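Phosphoglucomutase/phosphomannomutase family protein (Burkholderia thailandensis, PDB 3UW2) probably catalyses intramolecular phosphate transfer in hexose phosphates, as other members of the metal-dependent phosphohexose mutase family do. Local coordinates at residues N244-D247 / V248-K251; L332-A335 / K336-T340; G230-N234 / H235-P239. All coordinates share one frame; numbering follows the deposited sequence.

Interactions 3 and 1 follow each other along the chain and touch, whereas interaction 2 lies across the chain's centre, its centre about 34 Å from that of interaction 1 and about 31 Å from that of interaction 3. Where interactions 1 and 3 meet, Asn244 ND2 probably donates to Asp238 O at 2.9 Å, and Asp247 packs against the His235 ring. Both fall in domain II of the family, which also supplies the zinc ligands Asp264, Asp266 and Asp268; interaction 2 belongs to domain III. Interaction 3 comes closest to the metal, the Pro237 side chain being about 9 Å from the zinc ion, against about 13 Å for Leu245 and about 14 Å for Lys334.

Interaction 1 (N244-D247 / V248-K251); sequences NLQD and VIAK
Val248 and Ile249 both close in on the carbonyl oxygen of Leu245 at the start of helix 246-254. From Val248 it is the branch carbon that approaches, with Val248 CB 3.6 Å from Leu245 O. Val248 N donates to water 1 at 3.0 Å, and this water also lies 2.8 Å from Asn244 O, just ahead of the helix, to which it is one possible donor. The isopropyl group of Val248 lies on the inner side of the helix.

Ile249 closes the first direct turn: its N donates to Leu245 O at 3.0 Å, in the carbonyl plane. The same oxygen also touches the isoleucine side chain, Ile249 CG1 being 3.5 Å from Leu245 O. Alongside runs Gln246, pointing the same way. A bend at its chi2 (-55°) brings the amide alongside the tip of Ile249, with Gln246 NE2 3.6 Å from Ile249 CD1. That nitrogen is hydrogen-bonded to Pro242 O, just ahead of the helix, which helps hold the amide in this conformer; Gln246 also has a second conformer, so the contact may be only part-time.

At Ala250 the next bond runs from its N to Gln246 O at 3.0 Å, the donor tilted 29° from the carbonyl plane. Lys251 N then reaches Asp247 O at 2.9 Å, while the lysine's bent chain carries its amine away from the turn. Beyond it, Lys251 O receives a bond from the Thr255 hydroxyl.

The helix belongs to a beta-alpha-beta connection between strands 221-224 and 259-263 and packs on the domain II sheet. Val248 presses on Val198, Leu224 and Val273, and Ile249 also reaches Val273 on strand 270-273. Asp247 and Lys251 also rest against Leu224, and Lys251 touches Val222 and Val198 as well.

Interaction 2 (L332-A335 / K336-T340); sequences LVKA and KLRET. With EDO (1,2-ethanediol), chain H.
Four successive alpha-helical bonds tie residues 332-335 to 336-339, the straightest being Leu337 N to Val333 O at 2.8 Å, with an N-H...O angle of 170°. Lys334 and Arg338 cross obliquely through their aliphatic parts, Lys334 CG meeting Arg338 CD at 4.2 Å. Their like-charged ends stay apart, with NZ of Lys334 5.4 Å from NH2 of Arg338.

Another flank holds a 1,2-ethanediol, probably from the crystallisation liquor, whose C1 lies 3.3 Å from Ala335 CB. Its O1 makes a weak hydrogen bond of 3.3 Å to Glu339 OE2. The other carboxylate oxygen, OE1, forms a long salt bridge of 3.9 Å with Lys336 NZ, and this lysine also makes a cation-pi contact with Trp326. At the last turn Thr340 OG1 donates to Lys336 O at 2.9 Å, folding the hydroxyl back onto the helix; Thr340 OG1 is also hydrogen-bonded to Ala342 N.

Helix 330-340 packs on the domain III sheet: Val333, Lys334 and Leu337 press on Phe353 of strand 352-354, Leu337 and Thr340 on Ile303 of strand 301-305, and Lys336 and Thr340 on Leu324 of strand 322-326.

Interaction 3 (G230-N234 / H235-P239); sequences GNFPN and HHPDP
Phe232 packs against Pro237 by a CH-pi contact and against His236 by an offset edge-to-face pair, within the loop that leads from strand 221-224 to helix 246-254. Pro237 CD sits almost exactly over the middle of the Phe232 ring, 3.7 Å from its centroid and 4° off the ring normal. Pro237 CG meets the CE1 side of the same face. The opposite face looks onto a backbone oxygen, Gly230 O, which stands 4.2 Å above the ring plane, so the phenyl group is held between proline and main chain. The Pro237 side chain is also about 6 Å from that of the zinc ligand Asp264.

His236 meets Phe232 in a different way. The phenyl ring turns its edge toward the imidazole face, with centroids 5.7 Å apart and planes at 60°. His236 CD2 also approaches Phe232 CB, at 3.6 Å. Water 2 bridges the two residues: it donates to Phe232 O at 2.8 Å and is hydrogen-bonded to His236 NE2, lying in the imidazole plane at its edge.

Pro237 is the centre of an inverse gamma turn, in which Asp238 N makes a weak hydrogen bond to His236 O. That oxygen has a second donor, His235 ND1, at 2.7 Å. The N-H...O angle is 163°, yet the nitrogen stands well above the carbonyl plane. A first torsion that places CG between the backbone N and the carbonyl carbon brings the His235 ring there, and its NE2 is hydrogen-bonded to Asp200 OD2 on strand 197-200. A further water, water 3, accepts from Asn234 N and lies 2.7 Å from His235 O, to which it may donate, spanning the bend where the two segments join. Asn234 ND2 is hydrogen-bonded to Asn203 OD1.

Interaction 1 (N244-D247 / V248-K251)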
ATOM      1  N   ASN A 244      -9.807  -5.033  13.748  1.00 34.21           N
ATOM      2  CA  ASN A 244      -8.366  -5.145  14.091  1.00 34.89           C
ATOM      3  C   ASN A 244      -7.777  -3.884  14.703  1.00 31.28           C
ATOM      4  O   ASN A 244      -6.561  -3.820  14.998  1.00 33.90           O
ATOM      5  CB  ASN A 244      -7.504  -5.650  12.910  1.00 33.84           C
ATOM      6  CG  ASN A 244      -7.973  -7.003  12.394  1.00 35.38           C
ATOM      7  OD1 ASN A 244      -8.232  -7.889  13.175  1.00 35.28           O
ATOM      8  ND2 ASN A 244      -8.083  -7.151  11.075  1.00 32.53           N
ATOM      9  N   LEU A 245      -8.639  -2.891  14.897  1.00 32.93           N
ATOM     10  CA  LEU A 245      -8.246  -1.640  15.532  1.00 31.19           C
ATOM     11  C   LEU A 245      -8.818  -1.515  16.949  1.00 31.91           C
ATOM     12  O   LEU A 245      -8.569  -0.495  17.618  1.00 32.31           O
ATOM     13  CB  LEU A 245      -8.580  -0.400  14.640  1.00 31.30           C
ATOM     14  CG  LEU A 245      -8.003  -0.399  13.189  1.00 32.97           C
ATOM     15  CD1 LEU A 245      -8.540   0.745  12.343  1.00 36.30           C
ATOM     16  CD2 LEU A 245      -6.479  -0.370  13.208  1.00 34.77           C
ATOM     17  N   GLN A 246      -9.585  -2.512  17.401  1.00 35.13           N
ATOM     18  CA  GLN A 246     -10.289  -2.368  18.681  0.61 35.28           C
ATOM     19  C   GLN A 246      -9.310  -2.312  19.861  1.00 35.45           C
ATOM     20  O   GLN A 246      -9.603  -1.631  20.843  1.00 35.79           O
ATOM     21  CB  GLN A 246     -11.402  -3.415  18.858  0.61 37.94           C
ATOM     22  CG  GLN A 246     -12.492  -3.297  17.785  0.61 38.89           C
ATOM     23  CD  GLN A 246     -13.084  -1.891  17.722  0.61 39.74           C
ATOM     24  OE1 GLN A 246     -13.517  -1.369  18.740  0.61 41.86           O
ATOM     25  NE2 GLN A 246     -13.069  -1.264  16.535  0.61 39.12           N
ATOM     26  N   ASP A 247      -8.138  -2.957  19.742  1.00 32.32           N
ATOM     27  CA  ASP A 247      -7.106  -2.903  20.789  1.00 32.50           C
ATOM     28  C   ASP A 247      -6.463  -1.547  20.879  1.00 33.21           C
ATOM     29  O   ASP A 247      -6.205  -1.070  21.996  1.00 31.53           O
ATOM     30  CB  ASP A 247      -6.010  -3.947  20.575  1.00 33.68           C
ATOM     31  CG  ASP A 247      -6.538  -5.356  20.759  1.00 40.01           C
ATOM     32  OD1 ASP A 247      -6.975  -5.665  21.866  1.00 41.11           O
ATOM     33  OD2 ASP A 247      -6.587  -6.134  19.794  1.00 40.74           O
ATOM     34  N   VAL A 248      -6.163  -0.929  19.721  1.00 31.73           N
ATOM     35  CA  VAL A 248      -5.570   0.407  19.711  1.00 30.67           C
ATOM     36  C   VAL A 248      -6.615   1.402  20.341  1.00 34.09           C
ATOM     37  O   VAL A 248      -6.230   2.295  21.125  1.00 31.36           O
ATOM     38  CB  VAL A 248      -5.253   0.873  18.252  1.00 32.24           C
ATOM     39  CG1 VAL A 248      -5.203   2.401  18.146  1.00 31.09           C
ATOM     40  CG2 VAL A 248      -3.993   0.211  17.738  1.00 31.41           C
ATOM     41  N   ILE A 249      -7.907   1.231  20.040  1.00 32.33           N
ATOM     42  CA  ILE A 249      -8.944   2.169  20.512  1.00 34.54           C
ATOM     43  C   ILE A 249      -9.043   2.041  22.044  1.00 37.46           C
ATOM     44  O   ILE A 249      -9.103   3.042  22.773  1.00 38.37           O
ATOM     45  CB  ILE A 249     -10.311   1.895  19.848  1.00 37.24           C
ATOM     46  CG1 ILE A 249     -10.365   2.441  18.409  1.00 37.37           C
ATOM     47  CG2 ILE A 249     -11.515   2.396  20.707  1.00 39.12           C
ATOM     48  CD1 ILE A 249     -11.471   1.828  17.573  1.00 39.20           C
ATOM     49  N   ALA A 250      -9.040   0.792  22.536  1.00 36.09           N
ATOM     50  CA  ALA A 250      -9.142   0.534  23.970  1.00 34.76           C
ATOM     51  C   ALA A 250      -7.910   1.068  24.687  1.00 36.52           C
ATOM     52  O   ALA A 250      -8.020   1.589  25.788  1.00 37.83           O
ATOM     53  CB  ALA A 250      -9.354  -0.959  24.254  1.00 34.02           C
ATOM     54  N   LYS A 251      -6.732   0.916  24.104  1.00 33.41           N
ATOM     55  CA  LYS A 251      -5.516   1.394  24.698  1.00 34.99           C
ATOM     56  C   LYS A 251      -5.436   2.913  24.795  1.00 37.47           C
ATOM     57  O   LYS A 251      -4.907   3.439  25.788  1.00 39.27           O
ATOM     58  CB  LYS A 251      -4.304   0.884  23.890  1.00 35.01           C
ATOM     59  CG  LYS A 251      -3.040   0.798  24.675  1.00 37.71           C
ATOM     60  CD  LYS A 251      -3.192  -0.042  25.965  1.00 36.80           C
ATOM     61  CE  LYS A 251      -2.885  -1.512  25.728  1.00 37.53           C
ATOM     62  NZ  LYS A 251      -3.297  -2.270  26.965  1.00 34.41           N
TER
HETATM   63  O   HOH W   1      -5.646  -2.822  17.479  1.00 28.15           O

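Interaction 2 (L332-A335 / K336-T340)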
ATOM      1  N   LEU A 332      -0.203   1.070 -10.119  1.00 27.59           N
ATOM      2  CA  LEU A 332      -0.660   2.060 -11.090  1.00 28.01           C
ATOM      3  C   LEU A 332      -0.433   3.482 -10.601  1.00 30.31           C
ATOM      4  O   LEU A 332      -0.015   4.338 -11.378  1.00 31.84           O
ATOM      5  CB  LEU A 332      -2.150   1.844 -11.383  1.00 27.84           C
ATOM      6  CG  LEU A 332      -2.505   0.399 -11.793  1.00 30.46           C
ATOM      7  CD1 LEU A 332      -3.936   0.357 -12.289  1.00 30.58           C
ATOM      8  CD2 LEU A 332      -1.639  -0.120 -12.906  1.00 31.07           C
ATOM      9  N   VAL A 333      -0.655   3.740  -9.301  1.00 30.28           N
ATOM     10  CA  VAL A 333      -0.401   5.040  -8.694  1.00 26.93           C
ATOM     11  C   VAL A 333       1.098   5.352  -8.727  1.00 27.43           C
ATOM     12  O   VAL A 333       1.507   6.464  -9.098  1.00 26.45           O
ATOM     13  CB  VAL A 333      -0.926   5.099  -7.232  1.00 30.74           C
ATOM     14  CG1 VAL A 333      -0.332   6.298  -6.472  1.00 29.37           C
ATOM     15  CG2 VAL A 333      -2.454   5.143  -7.234  1.00 33.77           C
ATOM     16  N   LYS A 334       1.919   4.360  -8.394  1.00 26.47           N
ATOM     17  CA  LYS A 334       3.345   4.515  -8.506  1.00 26.86           C
ATOM     18  C   LYS A 334       3.809   4.847  -9.932  1.00 26.87           C
ATOM     19  O   LYS A 334       4.681   5.703 -10.111  1.00 27.39           O
ATOM     20  CB  LYS A 334       4.004   3.243  -8.034  1.00 31.59           C
ATOM     21  CG  LYS A 334       5.483   3.287  -8.015  1.00 34.99           C
ATOM     22  CD  LYS A 334       6.008   3.907  -6.741  1.00 45.29           C
ATOM     23  CE  LYS A 334       7.557   3.860  -6.743  1.00 51.39           C
ATOM     24  NZ  LYS A 334       8.140   2.469  -6.793  1.00 55.54           N
ATOM     25  N   ALA A 335       3.295   4.128 -10.939  1.00 26.25           N
ATOM     26  CA  ALA A 335       3.666   4.423 -12.326  1.00 26.52           C
ATOM     27  C   ALA A 335       3.291   5.875 -12.640  1.00 23.94           C
ATOM     28  O   ALA A 335       4.001   6.563 -13.348  1.00 24.44           O
ATOM     29  CB  ALA A 335       2.923   3.458 -13.283  1.00 25.81           C
ATOM     30  N   LYS A 336       2.097   6.313 -12.210  1.00 24.72           N
ATOM     31  CA  LYS A 336       1.629   7.666 -12.504  1.00 24.72           C
ATOM     32  C   LYS A 336       2.514   8.735 -11.805  1.00 24.38           C
ATOM     33  O   LYS A 336       2.901   9.752 -12.385  1.00 24.68           O
ATOM     34  CB  LYS A 336       0.136   7.805 -12.110  1.00 24.62           C
ATOM     35  CG  LYS A 336      -0.581   9.103 -12.619  1.00 26.57           C
ATOM     36  CD  LYS A 336      -0.575   9.118 -14.163  1.00 28.64           C
ATOM     37  CE  LYS A 336      -1.484  10.156 -14.778  1.00 34.49           C
ATOM     38  NZ  LYS A 336      -1.368  10.032 -16.281  1.00 35.40           N
ATOM     39  N   LEU A 337       2.886   8.475 -10.567  1.00 25.41           N
ATOM     40  CA  LEU A 337       3.879   9.312  -9.883  1.00 26.63           C
ATOM     41  C   LEU A 337       5.201   9.440 -10.663  1.00 25.36           C
ATOM     42  O   LEU A 337       5.761  10.549 -10.751  1.00 25.58           O
ATOM     43  CB  LEU A 337       4.181   8.660  -8.500  1.00 26.76           C
ATOM     44  CG  LEU A 337       4.538   9.352  -7.221  1.00 31.99           C
ATOM     45  CD1 LEU A 337       3.784  10.647  -6.939  1.00 28.23           C
ATOM     46  CD2 LEU A 337       4.297   8.326  -6.092  1.00 32.35           C
ATOM     47  N   ARG A 338       5.688   8.350 -11.242  1.00 26.13           N
ATOM     48  CA  ARG A 338       6.922   8.399 -12.013  1.00 27.05           C
ATOM     49  C   ARG A 338       6.730   9.115 -13.372  1.00 28.03           C
ATOM     50  O   ARG A 338       7.649   9.737 -13.883  1.00 30.87           O
ATOM     51  CB  ARG A 338       7.567   6.981 -12.182  1.00 28.16           C
ATOM     52  CG  ARG A 338       8.038   6.417 -10.806  1.00 29.56           C
ATOM     53  CD  ARG A 338       8.146   4.874 -10.818  1.00 33.49           C
ATOM     54  NE  ARG A 338       8.980   4.381 -11.936  1.00 30.39           N
ATOM     55  CZ  ARG A 338      10.320   4.339 -11.879  1.00 32.33           C
ATOM     56  NH1 ARG A 338      11.021   3.883 -12.886  1.00 34.88           N
ATOM     57  NH2 ARG A 338      10.986   4.709 -10.787  1.00 35.33           N
ATOM     58  N   GLU A 339       5.533   9.027 -13.919  1.00 28.09           N
ATOM     59  CA  GLU A 339       5.222   9.715 -15.183  1.00 30.00           C
ATOM     60  C   GLU A 339       5.088  11.234 -15.041  1.00 26.62           C
ATOM     61  O   GLU A 339       5.352  11.940 -15.992  1.00 26.78           O
ATOM     62  CB  GLU A 339       3.933   9.191 -15.777  1.00 31.16           C
ATOM     63  CG  GLU A 339       4.153   7.865 -16.417  1.00 40.33           C
ATOM     64  CD  GLU A 339       2.893   7.304 -17.029  1.00 47.62           C
ATOM     65  OE1 GLU A 339       1.903   8.071 -17.275  1.00 47.59           O
ATOM     66  OE2 GLU A 339       2.935   6.082 -17.266  1.00 55.61           O
ATOM     67  N   THR A 340       4.635  11.705 -13.881  1.00 26.51           N
ATOM     68  CA  THR A 340       4.231  13.103 -13.668  1.00 27.61           C
ATOM     69  C   THR A 340       5.295  13.851 -12.864  1.00 27.71           C
ATOM     70  O   THR A 340       5.399  15.073 -12.972  1.00 28.97           O
ATOM     71  CB  THR A 340       2.901  13.239 -12.898  1.00 26.42           C
ATOM     72  OG1 THR A 340       2.998  12.567 -11.621  1.00 27.16           O
ATOM     73  CG2 THR A 340       1.778  12.657 -13.690  1.00 26.76           C
TER
HETATM   74  C1  EDO H 471      -0.086   4.407 -14.348  1.00 49.79           C
HETATM   75  O1  EDO H 471       0.238   5.221 -15.519  1.00 54.61           O
HETATM   76  C2  EDO H 471      -1.482   3.799 -14.374  1.00 44.03           C
HETATM   77  O2  EDO H 471      -1.730   3.126 -15.630  1.00 54.75           O

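Interaction 3 (G230-N234 / H235-P239)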
ATOM      1  N   GLY A 230       4.694 -15.098  13.534  1.00 28.45           N
ATOM      2  CA  GLY A 230       4.030 -15.380  12.266  1.00 30.63           C
ATOM      3  C   GLY A 230       2.801 -16.275  12.394  1.00 33.93           C
ATOM      4  O   GLY A 230       2.143 -16.510  11.401  1.00 35.94           O
ATOM      5  N   ASN A 231       2.483 -16.768  13.597  1.00 33.04           N
ATOM      6  CA  ASN A 231       1.181 -17.424  13.849  1.00 33.46           C
ATOM      7  C   ASN A 231       0.049 -16.389  14.007  1.00 32.68           C
ATOM      8  O   ASN A 231      -1.125 -16.760  14.121  1.00 30.97           O
ATOM      9  CB  ASN A 231       1.183 -18.266  15.150  1.00 35.66           C
ATOM     10  CG  ASN A 231       2.260 -19.358  15.175  1.00 41.79           C
ATOM     11  OD1 ASN A 231       2.422 -20.125  14.219  1.00 39.02           O
ATOM     12  ND2 ASN A 231       2.977 -19.456  16.318  1.00 44.37           N
ATOM     13  N   PHE A 232       0.391 -15.108  14.088  1.00 31.45           N
ATOM     14  CA  PHE A 232      -0.636 -14.047  14.356  1.00 32.05           C
ATOM     15  C   PHE A 232      -1.688 -14.458  15.383  1.00 33.81           C
ATOM     16  O   PHE A 232      -2.883 -14.559  15.028  1.00 32.58           O
ATOM     17  CB  PHE A 232      -1.357 -13.554  13.074  1.00 32.55           C
ATOM     18  CG  PHE A 232      -0.447 -13.159  11.948  1.00 36.45           C
ATOM     19  CD1 PHE A 232       0.697 -12.384  12.157  1.00 31.53           C
ATOM     20  CD2 PHE A 232      -0.810 -13.478  10.630  1.00 38.11           C
ATOM     21  CE1 PHE A 232       1.507 -12.018  11.103  1.00 34.05           C
ATOM     22  CE2 PHE A 232       0.006 -13.115   9.554  1.00 38.88           C
ATOM     23  CZ  PHE A 232       1.195 -12.412   9.791  1.00 35.13           C
ATOM     24  N   PRO A 233      -1.268 -14.673  16.657  1.00 31.52           N
ATOM     25  CA  PRO A 233      -2.144 -15.305  17.615  1.00 33.27           C
ATOM     26  C   PRO A 233      -3.099 -14.269  18.260  1.00 34.40           C
ATOM     27  O   PRO A 233      -3.974 -14.639  19.028  1.00 34.20           O
ATOM     28  CB  PRO A 233      -1.166 -15.874  18.652  1.00 33.09           C
ATOM     29  CG  PRO A 233      -0.002 -14.866  18.628  1.00 34.46           C
ATOM     30  CD  PRO A 233       0.129 -14.631  17.125  1.00 32.70           C
ATOM     31  N   ASN A 234      -2.926 -12.982  17.942  1.00 35.00           N
ATOM     32  CA  ASN A 234      -3.779 -11.923  18.542  1.00 35.84           C
ATOM     33  C   ASN A 234      -4.836 -11.357  17.646  1.00 35.91           C
ATOM     34  O   ASN A 234      -5.987 -11.556  17.917  1.00 42.24           O
ATOM     35  CB  ASN A 234      -2.945 -10.796  19.147  1.00 33.50           C
ATOM     36  CG  ASN A 234      -2.109 -11.294  20.251  1.00 37.03           C
ATOM     37  OD1 ASN A 234      -2.648 -11.667  21.298  1.00 33.83           O
ATOM     38  ND2 ASN A 234      -0.786 -11.390  20.019  1.00 31.98           N
ATOM     39  N   HIS A 235      -4.470 -10.599  16.644  1.00 35.10           N
ATOM     40  CA  HIS A 235      -5.436 -10.209  15.550  1.00 35.87           C
ATOM     41  C   HIS A 235      -4.524 -10.155  14.363  1.00 34.55           C
ATOM     42  O   HIS A 235      -3.326  -9.913  14.524  1.00 35.16           O
ATOM     43  CB  HIS A 235      -6.190  -8.876  15.772  1.00 33.53           C
ATOM     44  CG  HIS A 235      -5.284  -7.615  15.835  1.00 33.53           C
ATOM     45  ND1 HIS A 235      -4.693  -7.062  14.725  1.00 32.05           N
ATOM     46  CD2 HIS A 235      -4.807  -6.871  16.937  1.00 33.37           C
ATOM     47  CE1 HIS A 235      -3.908  -6.001  15.089  1.00 30.70           C
ATOM     48  NE2 HIS A 235      -3.952  -5.894  16.439  1.00 32.04           N
ATOM     49  N   HIS A 236      -5.039 -10.455  13.179  1.00 35.27           N
ATOM     50  CA  HIS A 236      -4.241 -10.266  11.948  1.00 35.74           C
ATOM     51  C   HIS A 236      -3.805  -8.818  11.767  1.00 31.35           C
ATOM     52  O   HIS A 236      -4.537  -7.891  12.126  1.00 30.62           O
ATOM     53  CB  HIS A 236      -4.950 -10.819  10.711  1.00 37.48           C
ATOM     54  CG  HIS A 236      -5.114 -12.326  10.747  1.00 44.97           C
ATOM     55  ND1 HIS A 236      -5.732 -13.017   9.773  1.00 44.97           N
ATOM     56  CD2 HIS A 236      -4.719 -13.274  11.715  1.00 44.33           C
ATOM     57  CE1 HIS A 236      -5.738 -14.331  10.082  1.00 45.66           C
ATOM     58  NE2 HIS A 236      -5.098 -14.487  11.259  1.00 47.97           N
ATOM     59  N   PRO A 237      -2.607  -8.614  11.218  1.00 28.26           N
ATOM     60  CA  PRO A 237      -2.155  -7.249  11.022  1.00 29.24           C
ATOM     61  C   PRO A 237      -2.809  -6.693   9.728  1.00 29.81           C
ATOM     62  O   PRO A 237      -2.207  -6.649   8.634  1.00 29.57           O
ATOM     63  CB  PRO A 237      -0.605  -7.399  10.979  1.00 25.75           C
ATOM     64  CG  PRO A 237      -0.426  -8.745  10.385  1.00 26.48           C
ATOM     65  CD  PRO A 237      -1.615  -9.598  10.724  1.00 31.02           C
ATOM     66  N   ASP A 238      -4.062  -6.267   9.896  1.00 31.37           N
ATOM     67  CA  ASP A 238      -4.913  -5.954   8.775  1.00 33.72           C
ATOM     68  C   ASP A 238      -5.840  -4.793   9.200  1.00 33.89           C
ATOM     69  O   ASP A 238      -6.983  -5.005   9.547  1.00 36.60           O
ATOM     70  CB  ASP A 238      -5.635  -7.254   8.327  1.00 39.18           C
ATOM     71  CG  ASP A 238      -6.714  -7.028   7.215  1.00 41.45           C
ATOM     72  OD1 ASP A 238      -6.587  -6.105   6.411  1.00 39.58           O
ATOM     73  OD2 ASP A 238      -7.691  -7.798   7.189  1.00 47.58           O
ATOM     74  N   PRO A 239      -5.286  -3.564   9.247  1.00 35.05           N
ATOM     75  CA  PRO A 239      -5.972  -2.384   9.709  1.00 36.15           C
ATOM     76  C   PRO A 239      -7.132  -1.966   8.806  1.00 42.20           C
ATOM     77  O   PRO A 239      -7.921  -1.139   9.210  1.00 42.66           O
ATOM     78  CB  PRO A 239      -4.857  -1.324   9.780  1.00 35.80           C
ATOM     79  CG  PRO A 239      -3.743  -1.835   8.921  1.00 32.86           C
ATOM     80  CD  PRO A 239      -3.857  -3.311   8.985  1.00 32.11           C
TER
HETATM   81  O   HOH W   2      -3.920 -16.374  13.129  1.00 46.52           O
HETATM   82  O   HOH W   3      -1.550 -11.315  16.006  1.00 26.25           O